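Long-range contact in folylpolyglutamate synthase (FolC) (Helicobacter pylori, PDB 6K8C), which probably adds glutamate to dihydropteroate and, in successive steps, to reduced folates, using ATP to form dihydrofolate and folylpolyglutamates: residues Arg30-Phe42 with His113-Leu127. Numbering follows the deposited sequence.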
ATOM      1  N   ARG A  30     -17.364  -1.076 -17.694  1.00 52.86           N
ATOM      2  CA  ARG A  30     -17.377  -2.506 -17.400  1.00 50.90           C
ATOM      3  C   ARG A  30     -17.619  -2.760 -15.918  1.00 34.39           C
ATOM      4  O   ARG A  30     -18.571  -3.453 -15.542  1.00 42.78           O
ATOM      5  CB  ARG A  30     -16.072  -3.167 -17.854  1.00 47.57           C
ATOM      6  CG  ARG A  30     -16.092  -4.684 -17.687  1.00 42.75           C
ATOM      7  CD  ARG A  30     -14.810  -5.358 -18.167  1.00 43.13           C
ATOM      8  NE  ARG A  30     -13.635  -4.928 -17.412  1.00 36.32           N
ATOM      9  CZ  ARG A  30     -12.641  -4.219 -17.931  1.00 49.44           C
ATOM     10  NH1 ARG A  30     -12.682  -3.865 -19.211  1.00 40.31           N
ATOM     11  NH2 ARG A  30     -11.608  -3.865 -17.175  1.00 45.34           N
ATOM     12  N   PHE A  31     -16.763  -2.211 -15.049  1.00 43.90           N
ATOM     13  CA  PHE A  31     -16.907  -2.567 -13.643  1.00 39.42           C
ATOM     14  C   PHE A  31     -18.163  -1.966 -13.028  1.00 30.88           C
ATOM     15  O   PHE A  31     -18.763  -2.582 -12.140  1.00 33.71           O
ATOM     16  CB  PHE A  31     -15.691  -2.157 -12.817  1.00 36.78           C
ATOM     17  CG  PHE A  31     -15.708  -2.754 -11.443  1.00 29.83           C
ATOM     18  CD1 PHE A  31     -15.515  -4.110 -11.274  1.00 27.72           C
ATOM     19  CD2 PHE A  31     -15.985  -1.976 -10.330  1.00 38.53           C
ATOM     20  CE1 PHE A  31     -15.552  -4.685 -10.022  1.00 30.73           C
ATOM     21  CE2 PHE A  31     -16.028  -2.545  -9.071  1.00 26.67           C
ATOM     22  CZ  PHE A  31     -15.808  -3.903  -8.916  1.00 30.64           C
ATOM     23  N   ILE A  32     -18.571  -0.775 -13.472  1.00 36.21           N
ATOM     24  CA  ILE A  32     -19.854  -0.232 -13.023  1.00 39.23           C
ATOM     25  C   ILE A  32     -20.961  -1.240 -13.288  1.00 38.05           C
ATOM     26  O   ILE A  32     -21.829  -1.480 -12.436  1.00 39.16           O
ATOM     27  CB  ILE A  32     -20.137   1.118 -13.707  1.00 41.07           C
ATOM     28  CG1 ILE A  32     -19.166   2.188 -13.207  1.00 42.34           C
ATOM     29  CG2 ILE A  32     -21.577   1.557 -13.451  1.00 45.79           C
ATOM     30  CD1 ILE A  32     -18.987   3.343 -14.168  1.00 48.29           C
ATOM     31  N   GLN A  33     -20.926  -1.876 -14.460  1.00 43.96           N
ATOM     32  CA  GLN A  33     -21.901  -2.913 -14.775  1.00 34.69           C
ATOM     33  C   GLN A  33     -21.643  -4.180 -13.967  1.00 34.13           C
ATOM     34  O   GLN A  33     -22.589  -4.804 -13.469  1.00 35.11           O
ATOM     35  CB  GLN A  33     -21.869  -3.205 -16.276  1.00 47.39           C
ATOM     36  CG  GLN A  33     -22.897  -4.206 -16.750  1.00 49.30           C
ATOM     37  CD  GLN A  33     -22.702  -4.581 -18.208  1.00 51.50           C
ATOM     38  OE1 GLN A  33     -21.855  -4.012 -18.901  1.00 47.51           O
ATOM     39  NE2 GLN A  33     -23.482  -5.544 -18.681  1.00 53.30           N
ATOM     40  N   ILE A  34     -20.373  -4.577 -13.827  1.00 30.90           N
ATOM     41  CA  ILE A  34     -20.051  -5.755 -13.022  1.00 29.28           C
ATOM     42  C   ILE A  34     -20.589  -5.585 -11.609  1.00 29.68           C
ATOM     43  O   ILE A  34     -21.236  -6.484 -11.056  1.00 31.32           O
ATOM     44  CB  ILE A  34     -18.530  -6.008 -13.004  1.00 37.58           C
ATOM     45  CG1 ILE A  34     -18.038  -6.545 -14.349  1.00 36.52           C
ATOM     46  CG2 ILE A  34     -18.165  -6.997 -11.892  1.00 29.87           C
ATOM     47  CD1 ILE A  34     -16.523  -6.511 -14.488  1.00 32.14           C
ATOM     48  N   TYR A  35     -20.330  -4.420 -11.007  1.00 32.50           N
ATOM     49  CA  TYR A  35     -20.693  -4.214  -9.608  1.00 36.03           C
ATOM     50  C   TYR A  35     -22.206  -4.195  -9.428  1.00 32.12           C
ATOM     51  O   TYR A  35     -22.725  -4.724  -8.438  1.00 33.69           O
ATOM     52  CB  TYR A  35     -20.057  -2.920  -9.077  1.00 32.80           C
ATOM     53  CG  TYR A  35     -20.233  -2.768  -7.586  1.00 34.64           C
ATOM     54  CD1 TYR A  35     -19.732  -3.727  -6.715  1.00 32.23           C
ATOM     55  CD2 TYR A  35     -20.933  -1.695  -7.048  1.00 31.12           C
ATOM     56  CE1 TYR A  35     -19.910  -3.617  -5.354  1.00 32.96           C
ATOM     57  CE2 TYR A  35     -21.110  -1.574  -5.677  1.00 29.42           C
ATOM     58  CZ  TYR A  35     -20.594  -2.541  -4.840  1.00 33.60           C
ATOM     59  OH  TYR A  35     -20.765  -2.442  -3.480  1.00 38.15           O
ATOM     60  N   LYS A  36     -22.929  -3.599 -10.378  1.00 31.94           N
ATOM     61  CA  LYS A  36     -24.389  -3.614 -10.319  1.00 39.19           C
ATOM     62  C   LYS A  36     -24.917  -5.042 -10.333  1.00 37.03           C
ATOM     63  O   LYS A  36     -25.810  -5.394  -9.553  1.00 37.24           O
ATOM     64  CB  LYS A  36     -24.968  -2.807 -11.482  1.00 42.51           C
ATOM     65  CG  LYS A  36     -26.108  -1.874 -11.089  1.00 59.23           C
ATOM     66  CD  LYS A  36     -25.580  -0.563 -10.503  1.00 78.65           C
ATOM     67  CE  LYS A  36     -26.699   0.455 -10.302  1.00 73.75           C
ATOM     68  NZ  LYS A  36     -26.187   1.855 -10.282  1.00 68.55           N
ATOM     69  N   ASP A  37     -24.357  -5.886 -11.205  1.00 32.64           N
ATOM     70  CA  ASP A  37     -24.740  -7.296 -11.229  1.00 36.76           C
ATOM     71  C   ASP A  37     -24.389  -7.988  -9.922  1.00 37.34           C
ATOM     72  O   ASP A  37     -25.159  -8.821  -9.427  1.00 33.98           O
ATOM     73  CB  ASP A  37     -24.056  -8.012 -12.393  1.00 40.73           C
ATOM     74  CG  ASP A  37     -24.600  -7.593 -13.736  1.00 49.88           C
ATOM     75  OD1 ASP A  37     -25.495  -6.723 -13.776  1.00 42.74           O
ATOM     76  OD2 ASP A  37     -24.128  -8.139 -14.755  1.00 45.41           O
ATOM     77  N   PHE A  38     -23.220  -7.673  -9.356  1.00 33.90           N
ATOM     78  CA  PHE A  38     -22.835  -8.273  -8.082  1.00 30.75           C
ATOM     79  C   PHE A  38     -23.857  -7.955  -6.999  1.00 27.42           C
ATOM     80  O   PHE A  38     -24.262  -8.837  -6.230  1.00 38.49           O
ATOM     81  CB  PHE A  38     -21.444  -7.787  -7.646  1.00 34.68           C
ATOM     82  CG  PHE A  38     -21.120  -8.122  -6.214  1.00 29.50           C
ATOM     83  CD1 PHE A  38     -20.577  -9.352  -5.885  1.00 31.15           C
ATOM     84  CD2 PHE A  38     -21.402  -7.227  -5.196  1.00 33.55           C
ATOM     85  CE1 PHE A  38     -20.301  -9.675  -4.573  1.00 36.27           C
ATOM     86  CE2 PHE A  38     -21.133  -7.546  -3.881  1.00 30.40           C
ATOM     87  CZ  PHE A  38     -20.575  -8.766  -3.567  1.00 33.18           C
ATOM     88  N   LYS A  39     -24.263  -6.687  -6.904  1.00 33.90           N
ATOM     89  CA  LYS A  39     -25.181  -6.287  -5.844  1.00 37.59           C
ATOM     90  C   LYS A  39     -26.534  -6.970  -6.012  1.00 42.84           C
ATOM     91  O   LYS A  39     -27.130  -7.438  -5.035  1.00 40.13           O
ATOM     92  CB  LYS A  39     -25.332  -4.769  -5.831  1.00 40.36           C
ATOM     93  CG  LYS A  39     -24.168  -4.030  -5.162  1.00 40.95           C
ATOM     94  CD  LYS A  39     -24.444  -2.541  -5.076  1.00 42.11           C
ATOM     95  CE  LYS A  39     -24.559  -1.918  -6.455  1.00 41.72           C
ATOM     96  NZ  LYS A  39     -24.853  -0.461  -6.382  1.00 56.87           N
ATOM     97  N   ASN A  40     -27.018  -7.058  -7.252  1.00 39.46           N
ATOM     98  CA  ASN A  40     -28.243  -7.806  -7.524  1.00 52.21           C
ATOM     99  C   ASN A  40     -28.096  -9.267  -7.115  1.00 43.74           C
ATOM    100  O   ASN A  40     -28.939  -9.810  -6.391  1.00 48.63           O
ATOM    101  CB  ASN A  40     -28.606  -7.701  -9.007  1.00 45.64           C
ATOM    102  CG  ASN A  40     -29.293  -6.385  -9.358  1.00 49.52           C
ATOM    103  OD1 ASN A  40     -29.930  -5.749  -8.514  1.00 57.83           O
ATOM    104  ND2 ASN A  40     -29.180  -5.984 -10.618  1.00 59.00           N
ATOM    105  N   ALA A  41     -27.018  -9.921  -7.559  1.00 40.16           N
ATOM    106  CA  ALA A  41     -26.875 -11.351  -7.301  1.00 38.94           C
ATOM    107  C   ALA A  41     -26.514 -11.649  -5.854  1.00 41.26           C
ATOM    108  O   ALA A  41     -26.797 -12.746  -5.364  1.00 36.08           O
ATOM    109  CB  ALA A  41     -25.822 -11.959  -8.229  1.00 42.89           C
ATOM    110  N   PHE A  42     -25.885 -10.708  -5.156  1.00 38.56           N
ATOM    111  CA  PHE A  42     -25.468 -10.974  -3.787  1.00 36.12           C
ATOM    112  C   PHE A  42     -26.075  -9.978  -2.804  1.00 46.78           C
ATOM    113  O   PHE A  42     -27.126 -10.256  -2.222  1.00 42.66           O
ATOM    114  CB  PHE A  42     -23.938 -10.983  -3.692  1.00 43.25           C
ATOM    115  CG  PHE A  42     -23.312 -12.192  -4.320  1.00 38.24           C
ATOM    116  CD1 PHE A  42     -23.089 -13.331  -3.568  1.00 41.52           C
ATOM    117  CD2 PHE A  42     -22.959 -12.198  -5.661  1.00 38.45           C
ATOM    118  CE1 PHE A  42     -22.524 -14.453  -4.132  1.00 50.10           C
ATOM    119  CE2 PHE A  42     -22.391 -13.324  -6.231  1.00 40.29           C
ATOM    120  CZ  PHE A  42     -22.174 -14.450  -5.467  1.00 38.78           C
ATOM    121  N   HIS A 113     -20.625 -16.834 -11.625  1.00 36.03           N
ATOM    122  CA  HIS A 113     -21.395 -15.766 -12.239  1.00 36.29           C
ATOM    123  C   HIS A 113     -20.623 -15.145 -13.393  1.00 46.05           C
ATOM    124  O   HIS A 113     -19.393 -15.032 -13.355  1.00 43.42           O
ATOM    125  CB  HIS A 113     -21.755 -14.693 -11.211  1.00 46.97           C
ATOM    126  CG  HIS A 113     -22.580 -15.210 -10.074  1.00 37.77           C
ATOM    127  ND1 HIS A 113     -23.921 -14.926  -9.937  1.00 42.38           N
ATOM    128  CD2 HIS A 113     -22.253 -16.002  -9.025  1.00 41.40           C
ATOM    129  CE1 HIS A 113     -24.385 -15.516  -8.851  1.00 36.16           C
ATOM    130  NE2 HIS A 113     -23.394 -16.177  -8.280  1.00 44.03           N
ATOM    131  N   ALA A 114     -21.371 -14.733 -14.419  1.00 36.14           N
ATOM    132  CA  ALA A 114     -20.755 -14.197 -15.627  1.00 37.92           C
ATOM    133  C   ALA A 114     -19.926 -12.950 -15.333  1.00 44.22           C
ATOM    134  O   ALA A 114     -18.857 -12.758 -15.928  1.00 37.21           O
ATOM    135  CB  ALA A 114     -21.830 -13.894 -16.670  1.00 39.22           C
ATOM    136  N   PHE A 115     -20.395 -12.088 -14.421  1.00 37.61           N
ATOM    137  CA  PHE A 115     -19.654 -10.857 -14.155  1.00 36.93           C
ATOM    138  C   PHE A 115     -18.283 -11.144 -13.555  1.00 32.12           C
ATOM    139  O   PHE A 115     -17.359 -10.335 -13.702  1.00 34.06           O
ATOM    140  CB  PHE A 115     -20.462  -9.912 -13.251  1.00 37.68           C
ATOM    141  CG  PHE A 115     -20.854 -10.499 -11.919  1.00 35.96           C
ATOM    142  CD1 PHE A 115     -19.939 -10.585 -10.881  1.00 36.99           C
ATOM    143  CD2 PHE A 115     -22.152 -10.928 -11.695  1.00 38.76           C
ATOM    144  CE1 PHE A 115     -20.303 -11.112  -9.655  1.00 42.30           C
ATOM    145  CE2 PHE A 115     -22.526 -11.450 -10.471  1.00 41.46           C
ATOM    146  CZ  PHE A 115     -21.599 -11.546  -9.450  1.00 41.27           C
ATOM    147  N   SER A 116     -18.126 -12.289 -12.890  1.00 26.89           N
ATOM    148  CA  SER A 116     -16.823 -12.645 -12.340  1.00 32.64           C
ATOM    149  C   SER A 116     -15.828 -12.982 -13.442  1.00 39.85           C
ATOM    150  O   SER A 116     -14.645 -12.636 -13.344  1.00 34.49           O
ATOM    151  CB  SER A 116     -16.969 -13.813 -11.370  1.00 26.98           C
ATOM    152  OG  SER A 116     -17.673 -13.406 -10.210  1.00 35.33           O
ATOM    153  N   SER A 117     -16.282 -13.659 -14.499  1.00 33.42           N
ATOM    154  CA  SER A 117     -15.388 -13.944 -15.616  1.00 33.22           C
ATOM    155  C   SER A 117     -15.032 -12.681 -16.380  1.00 27.03           C
ATOM    156  O   SER A 117     -13.941 -12.593 -16.955  1.00 35.99           O
ATOM    157  CB  SER A 117     -16.023 -14.969 -16.557  1.00 42.54           C
ATOM    158  OG  SER A 117     -16.079 -16.246 -15.952  1.00 40.56           O
ATOM    159  N   ALA A 118     -15.929 -11.693 -16.397  1.00 30.63           N
ATOM    160  CA  ALA A 118     -15.643 -10.437 -17.077  1.00 29.28           C
ATOM    161  C   ALA A 118     -14.655  -9.565 -16.308  1.00 31.15           C
ATOM    162  O   ALA A 118     -14.102  -8.625 -16.885  1.00 32.94           O
ATOM    163  CB  ALA A 118     -16.941  -9.663 -17.315  1.00 32.49           C
ATOM    164  N   CYS A 119     -14.423  -9.853 -15.029  1.00 29.74           N
ATOM    165  CA  CYS A 119     -13.546  -9.016 -14.217  1.00 28.67           C
ATOM    166  C   CYS A 119     -12.109  -9.059 -14.715  1.00 32.34           C
ATOM    167  O   CYS A 119     -11.587 -10.117 -15.073  1.00 31.30           O
ATOM    168  CB  CYS A 119     -13.564  -9.476 -12.761  1.00 25.41           C
ATOM    169  SG  CYS A 119     -14.984  -8.950 -11.805  1.00 30.79           S
ATOM    170  N   SER A 120     -11.463  -7.897 -14.704  1.00 33.39           N
ATOM    171  CA  SER A 120     -10.011  -7.867 -14.702  1.00 31.95           C
ATOM    172  C   SER A 120      -9.490  -8.443 -13.385  1.00 26.18           C
ATOM    173  O   SER A 120     -10.240  -8.669 -12.433  1.00 27.98           O
ATOM    174  CB  SER A 120      -9.501  -6.438 -14.884  1.00 35.27           C
ATOM    175  OG  SER A 120      -9.630  -5.693 -13.678  1.00 31.69           O
ATOM    176  N   TYR A 121      -8.176  -8.667 -13.339  1.00 24.61           N
ATOM    177  CA  TYR A 121      -7.536  -9.161 -12.123  1.00 32.18           C
ATOM    178  C   TYR A 121      -7.891  -8.294 -10.915  1.00 27.61           C
ATOM    179  O   TYR A 121      -8.389  -8.792  -9.897  1.00 26.00           O
ATOM    180  CB  TYR A 121      -6.022  -9.210 -12.343  1.00 29.39           C
ATOM    181  CG  TYR A 121      -5.195  -9.703 -11.178  1.00 30.26           C
ATOM    182  CD1 TYR A 121      -4.758  -8.827 -10.192  1.00 34.39           C
ATOM    183  CD2 TYR A 121      -4.819 -11.038 -11.083  1.00 27.39           C
ATOM    184  CE1 TYR A 121      -3.990  -9.268  -9.137  1.00 35.15           C
ATOM    185  CE2 TYR A 121      -4.047 -11.489 -10.031  1.00 36.36           C
ATOM    186  CZ  TYR A 121      -3.632 -10.598  -9.060  1.00 35.48           C
ATOM    187  OH  TYR A 121      -2.857 -11.035  -8.012  1.00 35.95           O
ATOM    188  N   PHE A 122      -7.661  -6.988 -11.021  1.00 24.42           N
ATOM    189  CA  PHE A 122      -7.915  -6.111  -9.883  1.00 27.82           C
ATOM    190  C   PHE A 122      -9.405  -5.959  -9.610  1.00 28.70           C
ATOM    191  O   PHE A 122      -9.807  -5.830  -8.449  1.00 23.00           O
ATOM    192  CB  PHE A 122      -7.277  -4.740 -10.110  1.00 26.68           C
ATOM    193  CG  PHE A 122      -7.435  -3.802  -8.937  1.00 30.23           C
ATOM    194  CD1 PHE A 122      -6.737  -4.025  -7.762  1.00 33.10           C
ATOM    195  CD2 PHE A 122      -8.301  -2.720  -9.003  1.00 29.00           C
ATOM    196  CE1 PHE A 122      -6.885  -3.172  -6.673  1.00 38.48           C
ATOM    197  CE2 PHE A 122      -8.454  -1.866  -7.921  1.00 40.35           C
ATOM    198  CZ  PHE A 122      -7.746  -2.092  -6.756  1.00 31.66           C
ATOM    199  N   GLU A 123     -10.239  -5.981 -10.656  1.00 29.15           N
ATOM    200  CA  GLU A 123     -11.683  -5.928 -10.447  1.00 28.87           C
ATOM    201  C   GLU A 123     -12.176  -7.139  -9.664  1.00 28.16           C
ATOM    202  O   GLU A 123     -13.064  -7.015  -8.810  1.00 25.96           O
ATOM    203  CB  GLU A 123     -12.407  -5.809 -11.795  1.00 24.28           C
ATOM    204  CG  GLU A 123     -12.226  -4.425 -12.436  1.00 27.48           C
ATOM    205  CD  GLU A 123     -12.635  -4.379 -13.892  1.00 34.29           C
ATOM    206  OE1 GLU A 123     -12.991  -5.435 -14.460  1.00 35.52           O
ATOM    207  OE2 GLU A 123     -12.606  -3.276 -14.471  1.00 34.84           O
ATOM    208  N   TYR A 124     -11.605  -8.320  -9.927  1.00 27.95           N
ATOM    209  CA  TYR A 124     -11.995  -9.507  -9.171  1.00 30.42           C
ATOM    210  C   TYR A 124     -11.535  -9.420  -7.719  1.00 32.88           C
ATOM    211  O   TYR A 124     -12.263  -9.831  -6.806  1.00 25.62           O
ATOM    212  CB  TYR A 124     -11.434 -10.768  -9.827  1.00 24.45           C
ATOM    213  CG  TYR A 124     -12.101 -12.028  -9.333  1.00 28.85           C
ATOM    214  CD1 TYR A 124     -13.466 -12.230  -9.517  1.00 32.38           C
ATOM    215  CD2 TYR A 124     -11.377 -13.004  -8.665  1.00 25.05           C
ATOM    216  CE1 TYR A 124     -14.084 -13.378  -9.062  1.00 33.10           C
ATOM    217  CE2 TYR A 124     -11.988 -14.154  -8.209  1.00 29.93           C
ATOM    218  CZ  TYR A 124     -13.341 -14.333  -8.408  1.00 33.97           C
ATOM    219  OH  TYR A 124     -13.948 -15.473  -7.950  1.00 30.39           O
ATOM    220  N   ALA A 125     -10.319  -8.909  -7.489  1.00 27.90           N
ATOM    221  CA  ALA A 125      -9.857  -8.684  -6.121  1.00 26.50           C
ATOM    222  C   ALA A 125     -10.810  -7.764  -5.369  1.00 23.91           C
ATOM    223  O   ALA A 125     -11.095  -7.985  -4.184  1.00 24.73           O
ATOM    224  CB  ALA A 125      -8.442  -8.096  -6.133  1.00 25.77           C
ATOM    225  N   THR A 126     -11.323  -6.734  -6.049  1.00 25.40           N
ATOM    226  CA  THR A 126     -12.274  -5.817  -5.426  1.00 24.95           C
ATOM    227  C   THR A 126     -13.545  -6.543  -4.995  1.00 29.76           C
ATOM    228  O   THR A 126     -14.035  -6.345  -3.878  1.00 25.62           O
ATOM    229  CB  THR A 126     -12.600  -4.668  -6.387  1.00 28.41           C
ATOM    230  OG1 THR A 126     -11.397  -3.957  -6.712  1.00 31.75           O
ATOM    231  CG2 THR A 126     -13.594  -3.693  -5.761  1.00 26.80           C
ATOM    232  N   LEU A 127     -14.100  -7.390  -5.870  1.00 29.13           N
ATOM    233  CA  LEU A 127     -15.293  -8.144  -5.496  1.00 27.25           C
ATOM    234  C   LEU A 127     -15.004  -9.094  -4.344  1.00 25.00           C
ATOM    235  O   LEU A 127     -15.847  -9.277  -3.458  1.00 28.82           O
ATOM    236  CB  LEU A 127     -15.844  -8.928  -6.695  1.00 26.51           C
ATOM    237  CG  LEU A 127     -16.412  -8.130  -7.869  1.00 30.76           C
ATOM    238  CD1 LEU A 127     -17.054  -9.091  -8.874  1.00 34.07           C
ATOM    239  CD2 LEU A 127     -17.420  -7.082  -7.408  1.00 28.96           C
TER
HETATM  240  O   HOH W   1     -14.074  -1.392 -15.677  1.00 51.23           O
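Ile34, Phe115 and Leu127 interlock as knobs into holes where helix 28-41 packs against two consecutive helices, 114-118 and 121-132, joined by a short turn. The short helix runs roughly antiparallel to segment 30-41, at 151°, while segment 121-127 runs along it at 28°. Segment 113-127 belongs to the Mur ligase middle domain, of the P-loop NTPase clan, and helix 28-41 packs on it.

Apolar packing fills most of the interface. The Phe115 ring sits among Ile34, Asp37, Phe38 and Ala41. Its chi1 of 58° turns the ring so that His113 CB and Phe38 CA lie over opposite faces, each toward the rim. Phe42 CE2 meets it in plane at the edge, 3.8 Å from Phe115 CZ. Ile34 CG2 touches Cys119 SG at 3.7 Å and Leu127 CD1 at 3.8 Å. Leu127 CD2 reaches Phe31 CZ and the edge of the Tyr35 ring. Leu110 of helix 100-110 also touches Phe38, Phe42 and Leu127.

Beyond this packing, Phe42 CE2 lies over one face of the His113 imidazole.

Polar contacts gather round the buried Glu123. Ser120 and Glu123 form a capping box: Ser120 OG accepts from Glu123 N, and Ser120 N donates to Glu123 OE1 at 2.9 Å. A salt bridge joins Glu123 to Arg30, whose NH2 makes a weak bond to Glu123 OE2. A water accepts from Phe31 N and lies 2.7 Å from Glu123 OE2. The straighter bond runs from Arg30 NE to the syn lone pair of Glu123 OE1, 3.1 Å away and in the guanidinium plane.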